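Local coordinates for protein phosphoethanolamine N-methyltransferase 1 (Haemonchus contortus, PDB 4KRG) that methylates the amine of phosphoethanolamine, with S-adenosylmethionine as methyl donor, on the nematode route to phosphocholine, at residues D153-E164 with N228-K238. Sequence-based numbering, arbitrary orientation.
With OPE (phosphoric acid mono-(2-amino-ethyl) ester), chain C.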
loop_
_atom_site.group_PDB
_atom_site.type_symbol
_atom_site.label_atom_id
_atom_site.label_comp_id
_atom_site.label_asym_id
_atom_site.label_seq_id
_atom_site.Cartn_x
_atom_site.Cartn_y
_atom_site.Cartn_z
ATOM N N ASP A 153 20.556 -2.022 4.078
ATOM C CA ASP A 153 20.057 -1.637 2.743
ATOM C C ASP A 153 19.164 -2.695 2.085
ATOM O O ASP A 153 18.594 -2.453 1.024
ATOM C CB ASP A 153 21.184 -1.246 1.773
ATOM C CG ASP A 153 22.064 -0.142 2.307
ATOM O OD1 ASP A 153 21.611 0.599 3.201
ATOM O OD2 ASP A 153 23.212 -0.020 1.825
ATOM N N GLY A 154 19.048 -3.863 2.710
ATOM C CA GLY A 154 18.249 -4.947 2.166
ATOM C C GLY A 154 16.768 -4.621 2.112
ATOM O O GLY A 154 16.302 -3.707 2.780
ATOM N N TYR A 155 16.023 -5.387 1.327
ATOM C CA TYR A 155 14.598 -5.149 1.141
ATOM C C TYR A 155 13.765 -6.382 1.448
ATOM O O TYR A 155 14.252 -7.512 1.379
ATOM C CB TYR A 155 14.321 -4.769 -0.303
ATOM C CG TYR A 155 14.789 -3.399 -0.725
ATOM C CD1 TYR A 155 13.933 -2.311 -0.671
ATOM C CD2 TYR A 155 16.069 -3.205 -1.224
ATOM C CE1 TYR A 155 14.347 -1.064 -1.084
ATOM C CE2 TYR A 155 16.490 -1.964 -1.642
ATOM C CZ TYR A 155 15.626 -0.899 -1.571
ATOM O OH TYR A 155 16.046 0.335 -1.987
ATOM N N ILE A 156 12.497 -6.154 1.783
ATOM C CA ILE A 156 11.512 -7.221 1.860
ATOM C C ILE A 156 10.290 -6.807 1.049
ATOM O O ILE A 156 9.846 -5.659 1.119
ATOM C CB ILE A 156 11.142 -7.595 3.330
ATOM C CG1 ILE A 156 9.985 -8.593 3.366
ATOM C CG2 ILE A 156 10.823 -6.361 4.164
ATOM C CD1 ILE A 156 9.703 -9.133 4.755
ATOM N N HIS A 157 9.786 -7.729 0.241
ATOM C CA HIS A 157 8.550 -7.496 -0.480
ATOM C C HIS A 157 7.453 -8.342 0.148
ATOM O O HIS A 157 7.638 -9.537 0.379
ATOM C CB HIS A 157 8.687 -7.871 -1.956
ATOM C CG HIS A 157 7.399 -7.775 -2.716
ATOM N ND1 HIS A 157 6.479 -8.798 -2.748
ATOM C CD2 HIS A 157 6.881 -6.771 -3.462
ATOM C CE1 HIS A 157 5.441 -8.429 -3.484
ATOM N NE2 HIS A 157 5.659 -7.204 -3.922
ATOM N N LEU A 158 6.308 -7.718 0.410
ATOM C CA LEU A 158 5.137 -8.447 0.873
ATOM C C LEU A 158 3.936 -8.039 0.036
ATOM O O LEU A 158 3.866 -6.920 -0.440
ATOM C CB LEU A 158 4.878 -8.153 2.343
ATOM C CG LEU A 158 6.065 -8.476 3.256
ATOM C CD1 LEU A 158 6.311 -7.327 4.217
ATOM C CD2 LEU A 158 5.812 -9.755 4.019
ATOM N N ARG A 159 3.008 -8.964 -0.153
ATOM C CA ARG A 159 1.765 -8.690 -0.856
ATOM C C ARG A 159 0.690 -9.525 -0.191
ATOM O O ARG A 159 0.846 -10.738 -0.047
ATOM C CB ARG A 159 1.875 -9.085 -2.325
ATOM C CG ARG A 159 0.578 -8.882 -3.102
ATOM C CD ARG A 159 -0.266 -10.147 -3.203
ATOM N NE ARG A 159 -1.342 -9.970 -4.174
ATOM C CZ ARG A 159 -1.201 -10.144 -5.485
ATOM N NH1 ARG A 159 -0.029 -10.512 -5.993
ATOM N NH2 ARG A 159 -2.234 -9.951 -6.289
ATOM N N GLU A 160 -0.401 -8.894 0.224
ATOM C CA GLU A 160 -1.427 -9.633 0.938
ATOM C C GLU A 160 -2.829 -9.300 0.449
ATOM O O GLU A 160 -3.084 -8.191 -0.021
ATOM C CB GLU A 160 -1.330 -9.369 2.445
ATOM C CG GLU A 160 0.030 -9.650 3.057
ATOM C CD GLU A 160 0.402 -11.129 3.030
ATOM O OE1 GLU A 160 -0.516 -11.979 2.984
ATOM O OE2 GLU A 160 1.614 -11.445 3.062
ATOM N N SER A 161 -3.733 -10.269 0.552
ATOM C CA SER A 161 -5.144 -10.005 0.335
ATOM C C SER A 161 -5.632 -9.283 1.572
ATOM O O SER A 161 -5.699 -9.868 2.661
ATOM C CB SER A 161 -5.928 -11.301 0.163
ATOM O OG SER A 161 -5.473 -12.010 -0.967
ATOM N N CYS A 162 -5.955 -8.008 1.421
ATOM C CA CYS A 162 -6.369 -7.230 2.572
ATOM C C CYS A 162 -7.888 -7.128 2.650
ATOM O O CYS A 162 -8.550 -6.929 1.634
ATOM C CB CYS A 162 -5.705 -5.849 2.550
ATOM S SG CYS A 162 -3.906 -5.924 2.748
ATOM N N SER A 163 -8.421 -7.315 3.855
ATOM C CA SER A 163 -9.850 -7.170 4.159
ATOM C C SER A 163 -10.813 -8.194 3.536
ATOM O O SER A 163 -11.871 -8.463 4.101
ATOM C CB SER A 163 -10.336 -5.748 3.880
ATOM O OG SER A 163 -9.755 -4.837 4.787
ATOM N N GLU A 164 -10.457 -8.754 2.383
ATOM C CA GLU A 164 -11.320 -9.712 1.694
ATOM C C GLU A 164 -10.495 -10.596 0.761
ATOM O O GLU A 164 -9.366 -10.250 0.416
ATOM C CB GLU A 164 -12.373 -8.968 0.874
ATOM C CG GLU A 164 -11.823 -8.341 -0.391
ATOM C CD GLU A 164 -12.839 -7.495 -1.129
ATOM O OE1 GLU A 164 -13.239 -7.883 -2.246
ATOM O OE2 GLU A 164 -13.232 -6.437 -0.596
ATOM N N ASN A 228 -10.790 -5.181 -7.791
ATOM C CA ASN A 228 -10.351 -5.311 -6.416
ATOM C C ASN A 228 -9.115 -4.459 -6.154
ATOM O O ASN A 228 -8.043 -4.721 -6.709
ATOM C CB ASN A 228 -10.073 -6.785 -6.108
ATOM C CG ASN A 228 -9.792 -7.037 -4.643
ATOM O OD1 ASN A 228 -9.844 -6.123 -3.815
ATOM N ND2 ASN A 228 -9.505 -8.291 -4.310
ATOM N N TRP A 229 -9.276 -3.441 -5.310
ATOM C CA TRP A 229 -8.203 -2.515 -4.949
ATOM C C TRP A 229 -7.421 -2.997 -3.735
ATOM O O TRP A 229 -6.423 -2.388 -3.352
ATOM C CB TRP A 229 -8.794 -1.135 -4.615
ATOM C CG TRP A 229 -9.045 -0.236 -5.797
ATOM C CD1 TRP A 229 -8.377 0.909 -6.100
ATOM C CD2 TRP A 229 -10.036 -0.412 -6.823
ATOM N NE1 TRP A 229 -8.885 1.464 -7.250
ATOM C CE2 TRP A 229 -9.900 0.675 -7.719
ATOM C CE3 TRP A 229 -11.025 -1.367 -7.077
ATOM C CZ2 TRP A 229 -10.718 0.824 -8.846
ATOM C CZ3 TRP A 229 -11.829 -1.220 -8.198
ATOM C CH2 TRP A 229 -11.667 -0.133 -9.068
ATOM N N ARG A 230 -7.883 -4.081 -3.121
ATOM C CA ARG A 230 -7.362 -4.516 -1.821
ATOM C C ARG A 230 -6.317 -5.631 -1.894
ATOM O O ARG A 230 -5.994 -6.252 -0.881
ATOM C CB ARG A 230 -8.507 -4.920 -0.887
ATOM C CG ARG A 230 -9.359 -3.748 -0.411
ATOM C CD ARG A 230 -10.665 -4.228 0.201
ATOM N NE ARG A 230 -11.245 -3.240 1.110
ATOM C CZ ARG A 230 -12.358 -3.427 1.808
ATOM N NH1 ARG A 230 -13.036 -4.563 1.696
ATOM N NH2 ARG A 230 -12.795 -2.472 2.619
ATOM N N GLN A 231 -5.804 -5.888 -3.093
ATOM C CA GLN A 231 -4.601 -6.691 -3.250
ATOM C C GLN A 231 -3.446 -5.726 -3.100
ATOM O O GLN A 231 -3.081 -5.025 -4.045
ATOM C CB GLN A 231 -4.569 -7.341 -4.623
ATOM C CG GLN A 231 -5.626 -8.410 -4.784
ATOM C CD GLN A 231 -5.349 -9.600 -3.905
ATOM O OE1 GLN A 231 -4.360 -10.304 -4.103
ATOM N NE2 GLN A 231 -6.206 -9.823 -2.911
ATOM N N VAL A 232 -2.884 -5.673 -1.900
ATOM C CA VAL A 232 -1.972 -4.600 -1.552
ATOM C C VAL A 232 -0.568 -5.139 -1.339
ATOM O O VAL A 232 -0.371 -6.183 -0.711
ATOM C CB VAL A 232 -2.458 -3.820 -0.303
ATOM C CG1 VAL A 232 -1.605 -2.573 -0.079
ATOM C CG2 VAL A 232 -3.934 -3.420 -0.452
ATOM N N HIS A 233 0.412 -4.432 -1.891
ATOM C CA HIS A 233 1.805 -4.811 -1.691
ATOM C C HIS A 233 2.694 -3.633 -1.313
ATOM O O HIS A 233 2.332 -2.468 -1.511
ATOM C CB HIS A 233 2.365 -5.629 -2.867
ATOM C CG HIS A 233 2.542 -4.861 -4.145
ATOM N ND1 HIS A 233 3.637 -5.049 -4.965
ATOM C CD2 HIS A 233 1.756 -3.960 -4.770
ATOM C CE1 HIS A 233 3.522 -4.280 -6.032
ATOM N NE2 HIS A 233 2.387 -3.603 -5.936
ATOM N N TRP A 234 3.845 -3.960 -0.732
ATOM C CA TRP A 234 4.742 -2.978 -0.142
ATOM C C TRP A 234 6.175 -3.393 -0.392
ATOM O O TRP A 234 6.508 -4.569 -0.285
ATOM C CB TRP A 234 4.541 -2.915 1.377
ATOM C CG TRP A 234 3.123 -2.760 1.815
ATOM C CD1 TRP A 234 2.448 -1.591 2.008
ATOM C CD2 TRP A 234 2.208 -3.816 2.126
ATOM N NE1 TRP A 234 1.167 -1.853 2.411
ATOM C CE2 TRP A 234 0.990 -3.204 2.492
ATOM C CE3 TRP A 234 2.289 -5.209 2.120
ATOM C CZ2 TRP A 234 -0.133 -3.951 2.851
ATOM C CZ3 TRP A 234 1.169 -5.946 2.474
ATOM C CH2 TRP A 234 -0.022 -5.314 2.838
ATOM N N LEU A 235 7.020 -2.425 -0.714
ATOM C CA LEU A 235 8.460 -2.650 -0.722
ATOM C C LEU A 235 9.035 -1.882 0.458
ATOM O O LEU A 235 8.767 -0.692 0.630
ATOM C CB LEU A 235 9.093 -2.173 -2.027
ATOM C CG LEU A 235 10.583 -2.488 -2.186
ATOM C CD1 LEU A 235 10.821 -3.982 -2.153
ATOM C CD2 LEU A 235 11.099 -1.903 -3.491
ATOM N N THR A 236 9.820 -2.578 1.265
ATOM C CA THR A 236 10.256 -2.076 2.557
ATOM C C THR A 236 11.761 -2.295 2.741
ATOM O O THR A 236 12.278 -3.379 2.465
ATOM C CB THR A 236 9.467 -2.778 3.668
ATOM O OG1 THR A 236 8.074 -2.484 3.507
ATOM C CG2 THR A 236 9.910 -2.309 5.016
ATOM N N LYS A 237 12.454 -1.262 3.207
ATOM C CA LYS A 237 13.909 -1.271 3.286
ATOM C C LYS A 237 14.395 -1.289 4.737
ATOM O O LYS A 237 13.847 -0.583 5.585
ATOM C CB LYS A 237 14.465 -0.037 2.566
ATOM C CG LYS A 237 15.960 -0.088 2.297
ATOM C CD LYS A 237 16.447 1.191 1.629
ATOM C CE LYS A 237 17.927 1.113 1.303
ATOM N NZ LYS A 237 18.404 2.398 0.726
ATOM N N LYS A 238 15.422 -2.092 5.014
ATOM C CA LYS A 238 16.042 -2.148 6.338
ATOM C C LYS A 238 17.048 -1.014 6.477
ATOM O O LYS A 238 18.043 -0.966 5.757
ATOM C CB LYS A 238 16.744 -3.494 6.546
ATOM C CG LYS A 238 17.630 -3.568 7.771
ATOM C CD LYS A 238 18.296 -4.928 7.868
ATOM C CE LYS A 238 19.284 -4.989 9.018
ATOM N NZ LYS A 238 19.847 -6.363 9.154
HETATM C CA OPE C . -5.311 -15.843 -3.047
HETATM C CB OPE C . -4.260 -16.848 -3.388
HETATM O O1 OPE C . -8.144 -15.458 -2.753
HETATM O O2 OPE C . -7.044 -13.872 -1.243
HETATM O O3 OPE C . -7.926 -16.011 -0.317
HETATM O O4 OPE C . -5.919 -16.012 -1.820
HETATM N N OPE C . -3.230 -17.081 -2.410
HETATM P P OPE C . -7.292 -15.334 -1.512
HETATM O O HOH W 1 20.837 3.270 1.817
HETATM O O HOH W 2 16.273 3.422 -1.341
HETATM O O HOH W 3 7.316 -4.771 2.327
HETATM O O HOH W 4 -8.091 -8.486 -1.201
#
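The Y155 ring carries K237 on one face, CG lying 4.1 Å from the ring centroid in a CH-pi contact, while L235 CG approaches Y155 CD1 obliquely. W234, with CG anti to its carbonyl carbon (chi1 -50°), turns its ring to 154-161: CE3 meets L158 CB, E160 CG reaches the edge in the ring plane, and C162 SG sits edge-on, 3.9 Å from CH2. V232 CG1 lies over one face of this indole, toward its rim. On the side that bears Y155, the H157 and H233 rings meet rim to rim, planes 63° apart, and a hydrogen bond joins H157 NE2 to H233 ND1 (3.1 Å); H157 ND1 is held by T127 O. Strand 231-238 is the antiparallel strand that the class I methyltransferase fold inserts beside 154-161, itself parallel to 122-126. Q231 bridges two neighbours: its NE2 donates to S161 OG (3.0 Å), nearly straight and in the amide plane, whereas OE1 accepts from R159 NE (3.0 Å), which stands above the carbonyl plane. R159 also salt-bridges D45. S161 OG donates a very short bond to phosphate oxygen O2 of phosphoethanolamine (2.5 Å), making Q231 a second-shell partner. Where 154-161 ends and 231-238 begins, R230 NH1 bonds the anti lone pair of E164 OE2 in a salt bridge (3.0 Å), R230 NH2 bonds T340 OG1, and S163 CB lies over one guanidinium face of R230, toward its rim.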